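Local structure of WGR domain-containing protein (Bacteroides fragilis, 2RA8) at residues Lys135-Trp146 with Val167-Lys178. The protein is of unknown function but combines an N-terminal WGR domain, a module that in relatives probably binds nucleic acid, with a leucine-rich-repeat domain. Sequence-based numbering, arbitrary orientation.
Sequences KEKFAHFEGLFW and VLDAMPLLNNLK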
loop_
_atom_site.group_PDB
_atom_site.type_symbol
_atom_site.label_atom_id
_atom_site.label_comp_id
_atom_site.label_asym_id
_atom_site.label_seq_id
_atom_site.Cartn_x
_atom_site.Cartn_y
_atom_site.Cartn_z
ATOM N N LYS A 135 6.080 -33.442 -9.949
ATOM C CA LYS A 135 7.273 -33.093 -9.190
ATOM C C LYS A 135 8.456 -32.700 -10.059
ATOM O O LYS A 135 9.191 -31.766 -9.728
ATOM C CB LYS A 135 7.686 -34.256 -8.262
ATOM C CG LYS A 135 8.903 -33.938 -7.382
ATOM C CD LYS A 135 9.248 -35.073 -6.418
ATOM C CE LYS A 135 10.462 -34.712 -5.560
ATOM N NZ LYS A 135 10.760 -35.720 -4.502
ATOM N N GLU A 136 8.643 -33.392 -11.183
ATOM C CA GLU A 136 9.771 -33.099 -12.066
ATOM C C GLU A 136 9.822 -31.664 -12.551
ATOM O O GLU A 136 10.904 -31.111 -12.722
ATOM C CB GLU A 136 9.790 -34.048 -13.286
ATOM C CG GLU A 136 8.787 -33.710 -14.382
ATOM C CD GLU A 136 7.363 -34.092 -14.025
ATOM O OE1 GLU A 136 6.436 -33.652 -14.740
ATOM O OE2 GLU A 136 7.174 -34.840 -13.038
ATOM N N LYS A 137 8.665 -31.047 -12.773
ATOM C CA LYS A 137 8.630 -29.663 -13.248
ATOM C C LYS A 137 8.847 -28.622 -12.175
ATOM O O LYS A 137 9.132 -27.467 -12.489
ATOM C CB LYS A 137 7.297 -29.345 -13.921
ATOM C CG LYS A 137 7.039 -30.067 -15.223
ATOM C CD LYS A 137 5.851 -29.438 -15.950
ATOM C CE LYS A 137 5.562 -30.171 -17.256
ATOM N NZ LYS A 137 4.397 -29.593 -17.981
ATOM N N PHE A 138 8.711 -29.010 -10.910
ATOM C CA PHE A 138 8.876 -28.069 -9.804
ATOM C C PHE A 138 10.021 -28.447 -8.900
ATOM O O PHE A 138 10.310 -27.760 -7.916
ATOM C CB PHE A 138 7.587 -27.990 -8.958
ATOM C CG PHE A 138 6.364 -27.569 -9.731
ATOM C CD1 PHE A 138 5.621 -28.500 -10.453
ATOM C CD2 PHE A 138 5.960 -26.240 -9.740
ATOM C CE1 PHE A 138 4.491 -28.107 -11.172
ATOM C CE2 PHE A 138 4.831 -25.836 -10.455
ATOM C CZ PHE A 138 4.098 -26.774 -11.173
ATOM N N ALA A 139 10.691 -29.544 -9.227
ATOM C CA ALA A 139 11.802 -30.008 -8.412
ATOM C C ALA A 139 12.925 -29.007 -8.316
ATOM O O ALA A 139 13.733 -29.071 -7.385
ATOM C CB ALA A 139 12.328 -31.334 -8.965
ATOM N N HIS A 140 12.982 -28.068 -9.258
ATOM C CA HIS A 140 14.053 -27.073 -9.277
ATOM C C HIS A 140 13.880 -25.805 -8.452
ATOM O O HIS A 140 14.855 -25.112 -8.162
ATOM C CB HIS A 140 14.364 -26.660 -10.731
ATOM C CG HIS A 140 13.325 -25.779 -11.359
ATOM N ND1 HIS A 140 12.137 -26.264 -11.865
ATOM C CD2 HIS A 140 13.312 -24.443 -11.585
ATOM C CE1 HIS A 140 11.439 -25.264 -12.381
ATOM N NE2 HIS A 140 12.131 -24.147 -12.225
ATOM N N PHE A 141 12.653 -25.486 -8.066
ATOM C CA PHE A 141 12.408 -24.260 -7.312
ATOM C C PHE A 141 13.126 -24.110 -5.980
ATOM O O PHE A 141 13.265 -25.062 -5.206
ATOM C CB PHE A 141 10.903 -24.073 -7.129
ATOM C CG PHE A 141 10.214 -23.607 -8.366
ATOM C CD1 PHE A 141 10.306 -22.282 -8.765
ATOM C CD2 PHE A 141 9.491 -24.492 -9.152
ATOM C CE1 PHE A 141 9.687 -21.847 -9.922
ATOM C CE2 PHE A 141 8.869 -24.058 -10.316
ATOM C CZ PHE A 141 8.969 -22.739 -10.698
ATOM N N GLU A 142 13.596 -22.891 -5.721
ATOM C CA GLU A 142 14.315 -22.580 -4.496
ATOM C C GLU A 142 13.506 -21.700 -3.580
ATOM O O GLU A 142 13.844 -21.530 -2.412
ATOM C CB GLU A 142 15.637 -21.884 -4.836
ATOM C CG GLU A 142 16.453 -22.658 -5.873
ATOM C CD GLU A 142 17.811 -22.060 -6.127
ATOM O OE1 GLU A 142 17.965 -20.836 -5.925
ATOM O OE2 GLU A 142 18.716 -22.813 -6.544
ATOM N N GLY A 143 12.433 -21.124 -4.109
ATOM C CA GLY A 143 11.593 -20.270 -3.295
ATOM C C GLY A 143 10.131 -20.464 -3.632
ATOM O O GLY A 143 9.774 -20.582 -4.797
ATOM N N LEU A 144 9.285 -20.497 -2.608
ATOM C CA LEU A 144 7.852 -20.674 -2.784
ATOM C C LEU A 144 7.066 -19.751 -1.879
ATOM O O LEU A 144 7.251 -19.753 -0.662
ATOM C CB LEU A 144 7.449 -22.124 -2.475
ATOM C CG LEU A 144 5.937 -22.410 -2.380
ATOM C CD1 LEU A 144 5.271 -22.110 -3.724
ATOM C CD2 LEU A 144 5.706 -23.862 -1.976
ATOM N N PHE A 145 6.188 -18.950 -2.476
ATOM C CA PHE A 145 5.328 -18.040 -1.722
ATOM C C PHE A 145 3.959 -18.545 -2.046
ATOM O O PHE A 145 3.425 -18.268 -3.113
ATOM C CB PHE A 145 5.498 -16.585 -2.210
ATOM C CG PHE A 145 4.630 -15.571 -1.491
ATOM C CD1 PHE A 145 3.827 -15.924 -0.408
ATOM C CD2 PHE A 145 4.621 -14.250 -1.918
ATOM C CE1 PHE A 145 3.026 -14.964 0.231
ATOM C CE2 PHE A 145 3.824 -13.285 -1.283
ATOM C CZ PHE A 145 3.029 -13.646 -0.209
ATOM N N TRP A 146 3.399 -19.312 -1.118
ATOM C CA TRP A 146 2.090 -19.939 -1.271
ATOM C C TRP A 146 0.964 -19.156 -0.621
ATOM O O TRP A 146 0.953 -18.978 0.597
ATOM C CB TRP A 146 2.151 -21.359 -0.666
ATOM C CG TRP A 146 0.933 -22.195 -0.921
ATOM C CD1 TRP A 146 -0.274 -22.110 -0.283
ATOM C CD2 TRP A 146 0.798 -23.220 -1.910
ATOM N NE1 TRP A 146 -1.153 -23.022 -0.814
ATOM C CE2 TRP A 146 -0.524 -23.718 -1.811
ATOM C CE3 TRP A 146 1.661 -23.767 -2.864
ATOM C CZ2 TRP A 146 -0.999 -24.742 -2.639
ATOM C CZ3 TRP A 146 1.190 -24.790 -3.689
ATOM C CH2 TRP A 146 -0.132 -25.267 -3.567
ATOM N N VAL A 167 3.612 -31.084 -1.161
ATOM C CA VAL A 167 4.125 -30.077 -2.083
ATOM C C VAL A 167 5.550 -29.755 -1.716
ATOM O O VAL A 167 6.408 -29.639 -2.589
ATOM C CB VAL A 167 3.268 -28.787 -2.040
ATOM C CG1 VAL A 167 3.929 -27.684 -2.852
ATOM C CG2 VAL A 167 1.880 -29.082 -2.601
ATOM N N LEU A 168 5.818 -29.618 -0.422
ATOM C CA LEU A 168 7.168 -29.334 0.027
ATOM C C LEU A 168 8.068 -30.524 -0.286
ATOM O O LEU A 168 9.253 -30.350 -0.570
ATOM C CB LEU A 168 7.185 -29.036 1.536
ATOM C CG LEU A 168 6.316 -27.838 1.983
ATOM C CD1 LEU A 168 6.434 -27.668 3.485
ATOM C CD2 LEU A 168 6.748 -26.557 1.270
ATOM N N ASP A 169 7.511 -31.735 -0.252
ATOM C CA ASP A 169 8.303 -32.931 -0.552
ATOM C C ASP A 169 8.695 -32.988 -2.014
ATOM O O ASP A 169 9.732 -33.551 -2.354
ATOM C CB ASP A 169 7.538 -34.218 -0.192
ATOM C CG ASP A 169 7.300 -34.367 1.310
ATOM O OD1 ASP A 169 7.954 -33.655 2.106
ATOM O OD2 ASP A 169 6.460 -35.210 1.693
ATOM N N ALA A 170 7.862 -32.411 -2.879
ATOM C CA ALA A 170 8.124 -32.370 -4.323
ATOM C C ALA A 170 9.109 -31.254 -4.712
ATOM O O ALA A 170 9.520 -31.147 -5.867
ATOM C CB ALA A 170 6.798 -32.191 -5.094
HETATM N N MSE A 171 9.498 -30.427 -3.746
HETATM C CA MSE A 171 10.439 -29.342 -4.001
HETATM C C MSE A 171 11.573 -29.449 -3.028
HETATM O O MSE A 171 11.687 -28.663 -2.095
HETATM C CB MSE A 171 9.732 -27.992 -3.842
HETATM C CG MSE A 171 8.612 -27.823 -4.837
HETATM SE SE MSE A 171 7.888 -25.994 -4.843
HETATM C CE MSE A 171 6.063 -26.394 -5.258
ATOM N N PRO A 172 12.453 -30.438 -3.231
ATOM C CA PRO A 172 13.586 -30.630 -2.322
ATOM C C PRO A 172 14.648 -29.554 -2.317
ATOM O O PRO A 172 15.473 -29.507 -1.407
ATOM C CB PRO A 172 14.130 -31.999 -2.734
ATOM C CG PRO A 172 13.837 -32.051 -4.215
ATOM C CD PRO A 172 12.438 -31.453 -4.304
ATOM N N LEU A 173 14.632 -28.679 -3.321
ATOM C CA LEU A 173 15.623 -27.606 -3.409
ATOM C C LEU A 173 15.172 -26.292 -2.799
ATOM O O LEU A 173 15.935 -25.324 -2.763
ATOM C CB LEU A 173 16.036 -27.392 -4.876
ATOM C CG LEU A 173 17.361 -28.011 -5.378
ATOM C CD1 LEU A 173 17.622 -29.359 -4.729
ATOM C CD2 LEU A 173 17.312 -28.136 -6.905
ATOM N N LEU A 174 13.940 -26.252 -2.298
ATOM C CA LEU A 174 13.406 -25.039 -1.671
ATOM C C LEU A 174 14.202 -24.627 -0.461
ATOM O O LEU A 174 14.531 -25.466 0.384
ATOM C CB LEU A 174 11.965 -25.250 -1.205
ATOM C CG LEU A 174 10.818 -25.115 -2.197
ATOM C CD1 LEU A 174 9.499 -25.208 -1.437
ATOM C CD2 LEU A 174 10.920 -23.782 -2.929
ATOM N N ASN A 175 14.529 -23.341 -0.365
ATOM C CA ASN A 175 15.247 -22.840 0.799
ATOM C C ASN A 175 14.533 -21.658 1.414
ATOM O O ASN A 175 14.844 -21.260 2.531
ATOM C CB ASN A 175 16.704 -22.457 0.462
ATOM C CG ASN A 175 16.809 -21.363 -0.586
ATOM O OD1 ASN A 175 16.168 -20.315 -0.483
ATOM N ND2 ASN A 175 17.641 -21.597 -1.597
ATOM N N ASN A 176 13.547 -21.118 0.699
ATOM C CA ASN A 176 12.770 -19.967 1.173
ATOM C C ASN A 176 11.284 -20.267 1.039
ATOM O O ASN A 176 10.756 -20.356 -0.065
ATOM C CB ASN A 176 13.147 -18.732 0.348
ATOM C CG ASN A 176 12.501 -17.456 0.859
ATOM O OD1 ASN A 176 12.825 -16.362 0.399
ATOM N ND2 ASN A 176 11.584 -17.589 1.805
ATOM N N LEU A 177 10.602 -20.425 2.170
ATOM C CA LEU A 177 9.178 -20.763 2.178
ATOM C C LEU A 177 8.374 -19.698 2.869
ATOM O O LEU A 177 8.660 -19.320 4.009
ATOM C CB LEU A 177 8.953 -22.080 2.917
ATOM C CG LEU A 177 7.906 -23.105 2.484
ATOM C CD1 LEU A 177 7.590 -23.936 3.701
ATOM C CD2 LEU A 177 6.645 -22.478 1.936
ATOM N N LYS A 178 7.347 -19.225 2.179
ATOM C CA LYS A 178 6.475 -18.190 2.701
ATOM C C LYS A 178 5.069 -18.625 2.383
ATOM O O LYS A 178 4.760 -18.949 1.232
ATOM C CB LYS A 178 6.798 -16.873 2.011
ATOM C CG LYS A 178 6.035 -15.659 2.494
ATOM C CD LYS A 178 6.626 -14.434 1.810
ATOM C CE LYS A 178 5.893 -13.162 2.151
ATOM N NZ LYS A 178 6.568 -12.031 1.451
#
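K178 lays its fully extended chain over one face of the F145 ring. K178 CD sits above the ring centre, 3.9 Å from the F145 centroid, in a CH-pi contact, and K178 NZ follows at a cation-pi distance of 4.4 Å. Both residues hold CG anti to the backbone N (chi1 179° for F145, -177° for K178), which sets lysine chain and ring against each other on one side of the sheet.

L144 and L177 point to the other side, into the core. There L144 meets L174 through CB, 3.8 Å from L174 CD1, while its CD2 reaches the selenomethionine M171, whose side chain runs at about a right angle to it. M171 CG packs on F138 CB. Farther along, W146 CZ3 touches V167 CG1, and helix 125-132 packs on both W146 and M171.

Between the two layers, strands 143-146 and 176-178 run parallel. L144 N donates to N176 O, L144 O accepts from K178 N, and W146 N closes the ladder on K178 O at 2.7 Å. At its start E142 O takes two donors: N175 N at 2.8 Å, almost straight at the hydrogen but tilted from the carbonyl plane, and N176 N, longer and in that plane. Upstream, in the helical turn, the extended K135 chain lies over A170, its CG 3.2 Å from A170 O, a buried carbonyl oxygen with no partner in the model; K135 NZ bonds weakly to D169 O.

Parallel strands 143-146 and 176-180, joined through helix 165-169 as a beta-alpha-beta unit with L144 and L177 turned inward, fit this protein's leucine-rich-repeat sheet.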